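Epidermal growth factor receptor pathway substrate 8-like protein 1 (Mus musculus, PDB 2CY5) probably acts in signal transduction downstream of growth-factor receptors, using a phosphotyrosine-binding (PTB) domain of the PH-like superfold to recognise partner peptides. Local coordinates at residues E50-V55 with V66-L71. Numbering follows the deposited sequence.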
loop_
_atom_site.group_PDB
_atom_site.type_symbol
_atom_site.label_atom_id
_atom_site.label_comp_id
_atom_site.label_asym_id
_atom_site.label_seq_id
_atom_site.Cartn_x
_atom_site.Cartn_y
_atom_site.Cartn_z
ATOM N N GLU A 50 13.146 2.538 11.655
ATOM C CA GLU A 50 14.154 1.552 11.288
ATOM C C GLU A 50 13.532 0.287 10.808
ATOM O O GLU A 50 12.555 -0.178 11.307
ATOM C CB GLU A 50 15.164 1.289 12.467
ATOM C CG GLU A 50 16.366 0.419 11.902
ATOM C CD GLU A 50 17.448 0.142 13.000
ATOM O OE1 GLU A 50 17.918 1.163 13.538
ATOM O OE2 GLU A 50 17.790 -1.040 13.296
HETATM N N MSE A 51 14.086 -0.296 9.739
HETATM C CA MSE A 51 13.520 -1.514 9.205
HETATM C C MSE A 51 14.646 -2.344 8.589
HETATM O O MSE A 51 15.725 -1.855 8.248
HETATM C CB MSE A 51 12.568 -1.188 7.999
HETATM C CG MSE A 51 11.196 -0.819 8.335
HETATM SE SE MSE A 51 10.222 -0.442 6.655
HETATM C CE MSE A 51 8.693 0.216 7.799
ATOM N N LEU A 52 14.335 -3.578 8.396
ATOM C CA LEU A 52 15.211 -4.575 7.716
ATOM C C LEU A 52 14.757 -4.776 6.290
ATOM O O LEU A 52 13.671 -5.301 6.055
ATOM C CB LEU A 52 15.023 -5.936 8.347
ATOM C CG LEU A 52 16.240 -6.851 8.382
ATOM C CD1 LEU A 52 17.581 -6.132 8.175
ATOM C CD2 LEU A 52 16.183 -7.499 9.787
ATOM N N LEU A 53 15.604 -4.412 5.325
ATOM C CA LEU A 53 15.250 -4.565 3.912
ATOM C C LEU A 53 15.998 -5.809 3.338
ATOM O O LEU A 53 17.278 -5.941 3.427
ATOM C CB LEU A 53 15.578 -3.245 3.143
ATOM C CG LEU A 53 15.110 -3.247 1.667
ATOM C CD1 LEU A 53 15.251 -1.848 0.954
ATOM C CD2 LEU A 53 16.048 -4.146 0.816
ATOM N N ARG A 54 15.220 -6.790 2.924
ATOM C CA ARG A 54 15.749 -8.023 2.400
ATOM C C ARG A 54 15.589 -8.223 0.909
ATOM O O ARG A 54 14.527 -8.018 0.343
ATOM C CB ARG A 54 15.205 -9.155 3.251
ATOM C CG ARG A 54 15.754 -10.531 2.830
ATOM C CD ARG A 54 15.166 -11.763 3.625
ATOM N NE ARG A 54 15.476 -11.680 5.063
ATOM C CZ ARG A 54 14.834 -12.414 5.994
ATOM N NH1 ARG A 54 13.858 -13.281 5.662
ATOM N NH2 ARG A 54 15.144 -12.282 7.267
ATOM N N VAL A 55 16.713 -8.435 0.161
ATOM C CA VAL A 55 16.576 -8.655 -1.295
ATOM C C VAL A 55 16.770 -10.148 -1.565
ATOM O O VAL A 55 17.801 -10.712 -1.119
ATOM C CB VAL A 55 17.642 -7.897 -1.950
ATOM C CG1 VAL A 55 17.527 -7.964 -3.404
ATOM C CG2 VAL A 55 17.559 -6.336 -1.444
ATOM N N VAL A 66 13.622 -6.367 14.966
ATOM C CA VAL A 66 13.720 -7.248 16.138
ATOM C C VAL A 66 12.846 -8.454 15.982
ATOM O O VAL A 66 13.387 -9.540 15.953
ATOM C CB VAL A 66 13.322 -6.523 17.435
ATOM C CG1 VAL A 66 13.438 -7.494 18.642
ATOM C CG2 VAL A 66 14.250 -5.342 17.603
ATOM N N SER A 67 11.525 -8.245 15.856
ATOM C CA SER A 67 10.581 -9.324 15.733
ATOM C C SER A 67 10.781 -10.146 14.486
ATOM O O SER A 67 10.375 -11.283 14.395
ATOM C CB SER A 67 9.173 -8.768 15.733
ATOM O OG SER A 67 8.910 -7.993 14.595
ATOM N N LYS A 68 11.414 -9.550 13.498
ATOM C CA LYS A 68 11.636 -10.217 12.229
ATOM C C LYS A 68 10.358 -10.508 11.456
ATOM O O LYS A 68 10.383 -11.154 10.429
ATOM C CB LYS A 68 12.486 -11.472 12.407
ATOM C CG LYS A 68 14.026 -11.234 12.288
ATOM C CD LYS A 68 14.557 -10.384 13.403
ATOM C CE LYS A 68 16.056 -10.095 13.229
ATOM N NZ LYS A 68 16.582 -9.404 14.449
ATOM N N GLU A 69 9.229 -10.004 11.894
ATOM C CA GLU A 69 8.043 -10.273 11.086
ATOM C C GLU A 69 7.938 -9.404 9.870
ATOM O O GLU A 69 8.355 -8.279 9.901
ATOM C CB GLU A 69 6.799 -10.086 11.873
ATOM C CG GLU A 69 6.676 -8.760 12.448
ATOM C CD GLU A 69 5.323 -8.636 13.142
ATOM O OE1 GLU A 69 4.276 -8.855 12.434
ATOM O OE2 GLU A 69 5.325 -8.336 14.387
ATOM N N GLU A 70 7.379 -9.935 8.803
ATOM C CA GLU A 70 7.245 -9.213 7.563
ATOM C C GLU A 70 6.302 -8.037 7.644
ATOM O O GLU A 70 5.161 -8.225 8.042
ATOM C CB GLU A 70 6.767 -10.114 6.455
ATOM C CG GLU A 70 6.633 -9.467 5.120
ATOM C CD GLU A 70 6.343 -10.521 4.048
ATOM O OE1 GLU A 70 6.981 -11.616 4.081
ATOM O OE2 GLU A 70 5.479 -10.260 3.167
ATOM N N LEU A 71 6.784 -6.851 7.236
ATOM C CA LEU A 71 5.986 -5.657 7.251
ATOM C C LEU A 71 5.448 -5.412 5.886
ATOM O O LEU A 71 4.369 -4.862 5.765
ATOM C CB LEU A 71 6.795 -4.473 7.644
ATOM C CG LEU A 71 7.389 -4.371 9.016
ATOM C CD1 LEU A 71 8.131 -3.035 9.127
ATOM C CD2 LEU A 71 6.214 -4.503 9.997
#
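The turn that brings K68 up to L52 is organised by D64 OD1, which accepts hydrogen bonds from two successive backbone amides, V66 N and S67 N, while K68 NZ is tied to the same turn by a bond to P65 O. This is the antiparallel sheet of a PTB domain, and the contact bridges two strands that are not neighbours: 59-63 runs between 49-55 and the edge strand 70-75. L52 pairs through its backbone with L63 on that middle strand, so 50-55 and 66-71 meet through side chains alone, with no hydrogen bond across; the CA atoms of M51 and L71 are 8.8 Å apart. K68 adopts a left-handed helical backbone conformation (phi 66°), and S67 OG weakly accepts E69 N at 3.4 Å, just before the chain enters the edge strand. From the turn, the aliphatic part of the lysine reaches L52, where K68 CE stands 4.3 Å from L52 CD2, a loose apolar touch.

On the other face of strand 49-55, M51 and L71 pack more closely, and E103 of the second subunit also packs on M51. M51 is a selenomethionine whose chi1 of -84° puts CG anti to the carbonyl carbon; the extended chain beyond it takes the terminal methyl past L71 CD1. The leucine crosses the selenomethionine at a slant, and one branch does all the touching. L71 CD1 meets the chain between CG and CE, 3.9 Å from M51 CG. Its closest approach is to the methyl, with L71 CD1 3.6 Å from M51 CE.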